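Local coordinates for protein carbonic anhydrase (Porphyridium purpureum, PDB 1DDZ) that is a zinc-containing beta-class carbonic anhydrase that probably catalyses the interconversion of carbon dioxide and hydrogencarbonate, at residues 143-146 with 147-150; 339-343 with 344-348; 404-407 with 408-411. All coordinates share one frame; numbering follows the deposited sequence.

How the interactions relate
Each contact is local, formed within one continuous stretch of eight to ten residues, and the three follow one another along the chain without nesting or crossing. Interaction 1, at 143-150, closes the loop that leaves helix 134-141 and starts helix 147-161. Interaction 2, at 339-348, turns the chain from helix 335-338 into strand 346-351, an outermost strand of the second sheet. Interaction 3, at 404-411, lies where helix 402-405 passes into helix 407-414. Interactions 2 and 3 belong to the second carbonic anhydrase repeat of the chain, interaction 1 to the first. Interactions 1 and 2 come within about 7 Å at their nearest atoms; interactions 1 and 3 both touch the second subunit.

Interaction 1 of 3, residues 143-146 with 147-150; sequences SRLG and LIDN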
# COMPACT_ATOMS: atom_id res chain seq x y z
N SER A 143 1.56 -2.03 -22.57
CA SER A 143 0.31 -2.22 -21.85
C SER A 143 0.15 -3.69 -21.46
O SER A 143 1.01 -4.51 -21.78
CB SER A 143 -0.88 -1.71 -22.66
OG SER A 143 -0.96 -2.38 -23.90
N ARG A 144 -0.92 -4.00 -20.73
CA ARG A 144 -1.18 -5.37 -20.31
C ARG A 144 0.02 -5.91 -19.51
O ARG A 144 0.43 -7.06 -19.72
CB ARG A 144 -1.43 -6.24 -21.55
CG ARG A 144 -2.69 -5.88 -22.34
CD ARG A 144 -2.78 -6.62 -23.68
NE ARG A 144 -1.87 -6.05 -24.67
CZ ARG A 144 -1.10 -6.76 -25.51
NH1 ARG A 144 -1.12 -8.09 -25.47
NH2 ARG A 144 -0.30 -6.14 -26.37
N LEU A 145 0.63 -5.08 -18.67
CA LEU A 145 1.79 -5.51 -17.90
C LEU A 145 1.47 -6.23 -16.58
O LEU A 145 2.38 -6.70 -15.91
CB LEU A 145 2.72 -4.32 -17.63
CG LEU A 145 3.39 -3.65 -18.84
CD1 LEU A 145 4.32 -2.56 -18.36
CD2 LEU A 145 4.18 -4.64 -19.66
N GLY A 146 0.19 -6.32 -16.22
CA GLY A 146 -0.19 -6.99 -14.99
C GLY A 146 -0.01 -6.17 -13.72
O GLY A 146 -0.22 -4.95 -13.71
N LEU A 147 0.42 -6.85 -12.65
CA LEU A 147 0.65 -6.23 -11.33
C LEU A 147 1.27 -4.83 -11.41
O LEU A 147 0.72 -3.87 -10.87
CB LEU A 147 1.56 -7.13 -10.50
CG LEU A 147 2.08 -6.91 -9.05
CD1 LEU A 147 2.84 -5.62 -8.84
CD2 LEU A 147 0.96 -7.01 -8.08
N ILE A 148 2.44 -4.73 -12.03
CA ILE A 148 3.14 -3.47 -12.13
C ILE A 148 2.40 -2.33 -12.85
O ILE A 148 2.71 -1.16 -12.61
CB ILE A 148 4.53 -3.66 -12.74
CG1 ILE A 148 5.36 -2.39 -12.52
CG2 ILE A 148 4.41 -4.02 -14.22
CD1 ILE A 148 6.78 -2.57 -12.85
N ASP A 149 1.43 -2.65 -13.70
CA ASP A 149 0.70 -1.58 -14.40
C ASP A 149 -0.10 -0.73 -13.41
O ASP A 149 -0.33 0.46 -13.64
CB ASP A 149 -0.23 -2.17 -15.46
CG ASP A 149 0.29 -1.96 -16.85
OD1 ASP A 149 1.25 -1.17 -17.03
OD2 ASP A 149 -0.26 -2.57 -17.78
N ASN A 150 -0.46 -1.33 -12.27
CA ASN A 150 -1.21 -0.62 -11.22
C ASN A 150 -0.29 0.40 -10.54
O ASN A 150 -0.71 1.47 -10.13
CB ASN A 150 -1.79 -1.62 -10.23
CG ASN A 150 -2.73 -2.62 -10.88
OD1 ASN A 150 -3.82 -2.27 -11.33
ND2 ASN A 150 -2.32 -3.88 -10.93
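Gly146 and Asp149 meet where the loop turns into helix 147-161: the N-H of Asp149 bonds to Gly146 O at 2.8 Å. Gly146 has a positive phi of 79°, and a side chain there would be jammed against the carbonyl O of Leu145, so the absence of one suits this sharp entry into the helix.

Asp149 then reaches back over the loop. Its OD2 takes the N-H of Leu145 at 2.8 Å in a fairly straight bond, with an N-H...O angle of 160°, although the nitrogen stands above the carboxylate plane and not within it. The chi1 of Asp149, -106°, lies away from any staggered value; this turn of the side chain brings the carboxylate back onto the loop. Being in the first turn of the helix, the negative charge probably interacts favourably with the helix N terminus. Its other oxygen, OD1, makes a long, weak ion pair with Arg153.

The leucine lies across this carboxylate at about a right angle, with Leu145 CB 3.5 Å from Asp149 OD2 and Leu145 CD1 3.6 Å from Asp149 OD1. On the helix side, Ile148 CG2 packs on Leu145 CB at 3.8 Å. At the first residue of the helix, Leu147 O is held twice from the same face, by the N-H of Asn150 and, at 3.0 Å, by Asn150 ND2, which also bonds to Ser195 OG of the second subunit.

From that subunit, Lys248 reaches Arg144 O and Asp233 takes Ser143 OG, so the loop is also part of the dimer interface. Within the chain, helix 361-373 covers the turn: Gln368 bonds to both Leu145 O and Ile148 N, Tyr373 OH adds a second bond to Leu145 O, and Leu147 and Ile148 rest on its side chains.

Interaction 2 of 3, residues 339-343 with 344-348; sequences INLPA and GEVFV
Pro342 O receives the N-H of Glu345 at 3.1 Å, closing the type II beta turn Pro342-Ala343-Gly344-Glu345. The bond is bent, with an N-H...O angle of 139°. Gly344 fills the third position with phi at 104°, where a side chain would strike Ala343 O.

The turn belongs to a helix-to-strand connection of the alpha-beta-alpha fold. Just ahead of it Asn340, with positive phi, is the C-prime residue of a Schellman motif that ends helix 335-338, in which Leu341 N bonds to Asn336 O. Just after it the chain enters strand 346-351, which pairs in parallel with strand 323-328.

Across the turn the side chain of Glu345 folds back along the proline. CG sits beside the backbone N and the chain then runs extended, which lays the carboxylate against the pyrrolidine ring: Glu345 OE1 is 3.2 Å from Pro342 CD, and Glu345 OE2 is 3.7 Å from Pro342 CG. OE2 also makes a weak hydrogen bond to Thr318 OG1. Leu341 passes the glutamate at about a right angle, its CD2 branch 4.0 Å from Glu345 OE1.

The other branch of Leu341 faces the strand, and together with Ile339 it covers one methyl of Val346. Ile339, Leu341 and Val346 all rest on Ile323 as well, which joins the connection to the neighbouring strand. Val346 itself has an eclipsed chi1 of 1°, and its CG1 lies 4.0 Å from Leu341 CD1 and 4.4 Å from Ile339 CD1.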
# COMPACT_ATOMS: atom_id res chain seq x y z
N ILE A 339 29.50 -6.41 -4.47
CA ILE A 339 29.69 -7.62 -5.24
C ILE A 339 30.58 -7.41 -6.45
O ILE A 339 30.55 -8.19 -7.40
CB ILE A 339 28.38 -8.32 -5.64
CG1 ILE A 339 27.47 -7.37 -6.42
CG2 ILE A 339 27.72 -8.89 -4.40
CD1 ILE A 339 26.12 -8.00 -6.83
N ASN A 340 31.35 -6.33 -6.41
CA ASN A 340 32.32 -6.04 -7.46
C ASN A 340 31.79 -5.96 -8.90
O ASN A 340 32.38 -6.54 -9.82
CB ASN A 340 33.41 -7.12 -7.40
CG ASN A 340 34.79 -6.58 -7.69
OD1 ASN A 340 35.16 -5.48 -7.26
ND2 ASN A 340 35.61 -7.39 -8.38
N LEU A 341 30.71 -5.21 -9.10
CA LEU A 341 30.10 -5.05 -10.42
C LEU A 341 29.95 -3.59 -10.76
O LEU A 341 29.72 -2.76 -9.89
CB LEU A 341 28.69 -5.66 -10.48
CG LEU A 341 28.46 -7.17 -10.41
CD1 LEU A 341 26.99 -7.43 -10.68
CD2 LEU A 341 29.32 -7.89 -11.42
N PRO A 342 29.98 -3.27 -12.05
CA PRO A 342 29.85 -1.92 -12.59
C PRO A 342 28.53 -1.28 -12.19
O PRO A 342 27.50 -1.95 -12.09
CB PRO A 342 29.90 -2.16 -14.09
CG PRO A 342 30.81 -3.33 -14.20
CD PRO A 342 30.27 -4.23 -13.13
N ALA A 343 28.59 0.02 -11.96
CA ALA A 343 27.40 0.78 -11.59
C ALA A 343 26.32 0.54 -12.64
O ALA A 343 26.53 0.84 -13.81
CB ALA A 343 27.75 2.26 -11.51
N GLY A 344 25.20 -0.05 -12.24
CA GLY A 344 24.14 -0.28 -13.20
C GLY A 344 23.99 -1.70 -13.71
O GLY A 344 23.26 -1.96 -14.67
N GLU A 345 24.69 -2.64 -13.10
CA GLU A 345 24.50 -4.01 -13.53
C GLU A 345 23.63 -4.72 -12.52
O GLU A 345 23.35 -5.89 -12.66
CB GLU A 345 25.83 -4.70 -13.76
CG GLU A 345 26.43 -4.26 -15.07
CD GLU A 345 27.67 -5.03 -15.45
OE1 GLU A 345 28.07 -5.95 -14.69
OE2 GLU A 345 28.25 -4.70 -16.51
N VAL A 346 23.18 -3.97 -11.52
CA VAL A 346 22.29 -4.51 -10.51
C VAL A 346 21.10 -3.56 -10.31
O VAL A 346 21.26 -2.35 -10.28
CB VAL A 346 23.02 -4.96 -9.17
CG1 VAL A 346 24.50 -4.70 -9.21
CG2 VAL A 346 22.40 -4.37 -7.96
N PHE A 347 19.90 -4.16 -10.37
CA PHE A 347 18.62 -3.48 -10.20
C PHE A 347 18.44 -3.47 -8.69
O PHE A 347 18.52 -4.52 -8.07
CB PHE A 347 17.54 -4.36 -10.86
CG PHE A 347 16.28 -3.63 -11.23
CD1 PHE A 347 16.29 -2.64 -12.20
CD2 PHE A 347 15.07 -3.96 -10.61
CE1 PHE A 347 15.11 -1.99 -12.56
CE2 PHE A 347 13.87 -3.31 -10.97
CZ PHE A 347 13.90 -2.32 -11.95
N VAL A 348 18.15 -2.32 -8.09
CA VAL A 348 18.06 -2.22 -6.63
C VAL A 348 16.78 -1.70 -6.00
O VAL A 348 16.20 -0.70 -6.44
CB VAL A 348 19.21 -1.33 -6.08
CG1 VAL A 348 19.18 -1.27 -4.56
CG2 VAL A 348 20.55 -1.84 -6.53

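Interaction 3 of 3, residues 404-407 with 408-411; sequences NWLR and HIRD
The carbonyl of Trp405 is met by both the ring and the backbone N-H of His408. Trp405 O accepts His408 ND1 at 3.3 Å, the oxygen lying at the edge of the imidazole and close to its plane, and it takes a weak second bond from the N-H of His408. With chi1 at -80°, CG stands beside the histidine's own backbone N, which swings the ring back toward that carbonyl.

Further backbone bonds carry the helix on. Ile409 N bonds to Leu406 O at 2.8 Å, and Arg410 N adds a weak bond to the same oxygen. Arg407 O accepts the N-H of Asp411 and also a water at 3.0 Å. That water donates to Asp411 OD1 too, at 2.6 Å, and so bridges carbonyl and carboxylate.

The apolar contact is between Leu406 and Ile409, which lie side by side and point the same way, Leu406 CD2 3.7 Å from Ile409 CD1. Ile409 continues onto Leu433 and Asn437 of helix 426-447.

The charged pair is Arg407 and Arg410. They also run alongside, with guanidinium planes 51° apart and Arg407 NH1 4.1 Å from Arg410 NE. A second water accepts from Arg410 NE at 2.7 Å, in the guanidinium plane, and more weakly from Arg407 NH1. Anions of the second subunit probably offset the like charges: Asp486 forms a salt bridge with Arg407 NH2 and Glu14 with Arg410 NH1, while Ala447 O of the second subunit accepts from Arg407 NE. Asp411 OD2 meets His358 of that subunit.

The whole is a helical junction, 402-405 running into 407-414, with one side on the dimer interface and the side chain of Leu406 about 9 Å from a bound zinc ion of this beta-carbonic anhydrase.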
# COMPACT_ATOMS: atom_id res chain seq x y z
N ASN A 404 4.52 0.93 12.43
CA ASN A 404 3.59 -0.13 12.02
C ASN A 404 4.27 -1.00 10.96
O ASN A 404 4.14 -2.22 10.93
CB ASN A 404 2.26 0.46 11.57
CG ASN A 404 1.46 0.96 12.74
OD1 ASN A 404 1.33 0.26 13.75
ND2 ASN A 404 1.02 2.22 12.68
N TRP A 405 5.06 -0.35 10.11
CA TRP A 405 5.87 -1.07 9.12
C TRP A 405 6.83 -2.08 9.87
O TRP A 405 6.90 -3.26 9.53
CB TRP A 405 6.68 -0.03 8.33
CG TRP A 405 7.78 -0.56 7.45
CD1 TRP A 405 9.10 -0.66 7.77
CD2 TRP A 405 7.66 -1.00 6.09
NE1 TRP A 405 9.81 -1.14 6.69
CE2 TRP A 405 8.96 -1.35 5.65
CE3 TRP A 405 6.60 -1.13 5.20
CZ2 TRP A 405 9.21 -1.81 4.36
CZ3 TRP A 405 6.86 -1.59 3.91
CH2 TRP A 405 8.15 -1.92 3.51
N LEU A 406 7.52 -1.60 10.92
CA LEU A 406 8.46 -2.41 11.69
C LEU A 406 7.86 -3.58 12.47
O LEU A 406 8.59 -4.52 12.85
CB LEU A 406 9.31 -1.53 12.62
CG LEU A 406 10.25 -0.54 11.92
CD1 LEU A 406 10.91 0.42 12.90
CD2 LEU A 406 11.30 -1.29 11.17
N ARG A 407 6.54 -3.58 12.66
CA ARG A 407 5.87 -4.67 13.37
C ARG A 407 6.14 -6.02 12.72
O ARG A 407 6.05 -7.06 13.36
CB ARG A 407 4.37 -4.42 13.49
CG ARG A 407 4.00 -3.51 14.63
CD ARG A 407 4.59 -4.07 15.88
NE ARG A 407 4.06 -3.47 17.09
CZ ARG A 407 4.81 -2.87 18.02
NH1 ARG A 407 6.13 -2.77 17.87
NH2 ARG A 407 4.22 -2.43 19.14
N HIS A 408 6.53 -5.99 11.45
CA HIS A 408 6.85 -7.21 10.74
C HIS A 408 8.12 -7.86 11.30
O HIS A 408 8.24 -9.10 11.32
CB HIS A 408 7.00 -6.92 9.25
CG HIS A 408 5.69 -6.82 8.54
ND1 HIS A 408 5.15 -5.61 8.12
CD2 HIS A 408 4.77 -7.76 8.22
CE1 HIS A 408 3.96 -5.83 7.60
NE2 HIS A 408 3.70 -7.12 7.65
N ILE A 409 9.06 -7.03 11.76
CA ILE A 409 10.30 -7.54 12.35
C ILE A 409 9.98 -8.12 13.72
O ILE A 409 10.60 -9.08 14.15
CB ILE A 409 11.38 -6.46 12.45
CG1 ILE A 409 12.03 -6.26 11.10
CG2 ILE A 409 12.45 -6.87 13.45
CD1 ILE A 409 11.83 -4.90 10.56
N ARG A 410 8.95 -7.58 14.36
CA ARG A 410 8.51 -8.09 15.65
C ARG A 410 7.95 -9.51 15.50
O ARG A 410 8.17 -10.35 16.35
CB ARG A 410 7.47 -7.17 16.27
CG ARG A 410 8.08 -6.06 17.10
CD ARG A 410 8.75 -6.62 18.35
NE ARG A 410 8.40 -5.80 19.48
CZ ARG A 410 7.57 -6.15 20.46
NH1 ARG A 410 7.00 -7.34 20.50
NH2 ARG A 410 7.21 -5.23 21.33
N ASP A 411 7.28 -9.77 14.38
CA ASP A 411 6.73 -11.11 14.12
C ASP A 411 7.87 -12.12 14.01
O ASP A 411 7.76 -13.26 14.44
CB ASP A 411 5.95 -11.12 12.80
CG ASP A 411 4.63 -10.40 12.89
OD1 ASP A 411 4.22 -9.94 13.98
OD2 ASP A 411 3.98 -10.29 11.84
O HOH W 1 4.07 -7.79 15.46
O HOH W 2 8.84 -3.17 19.37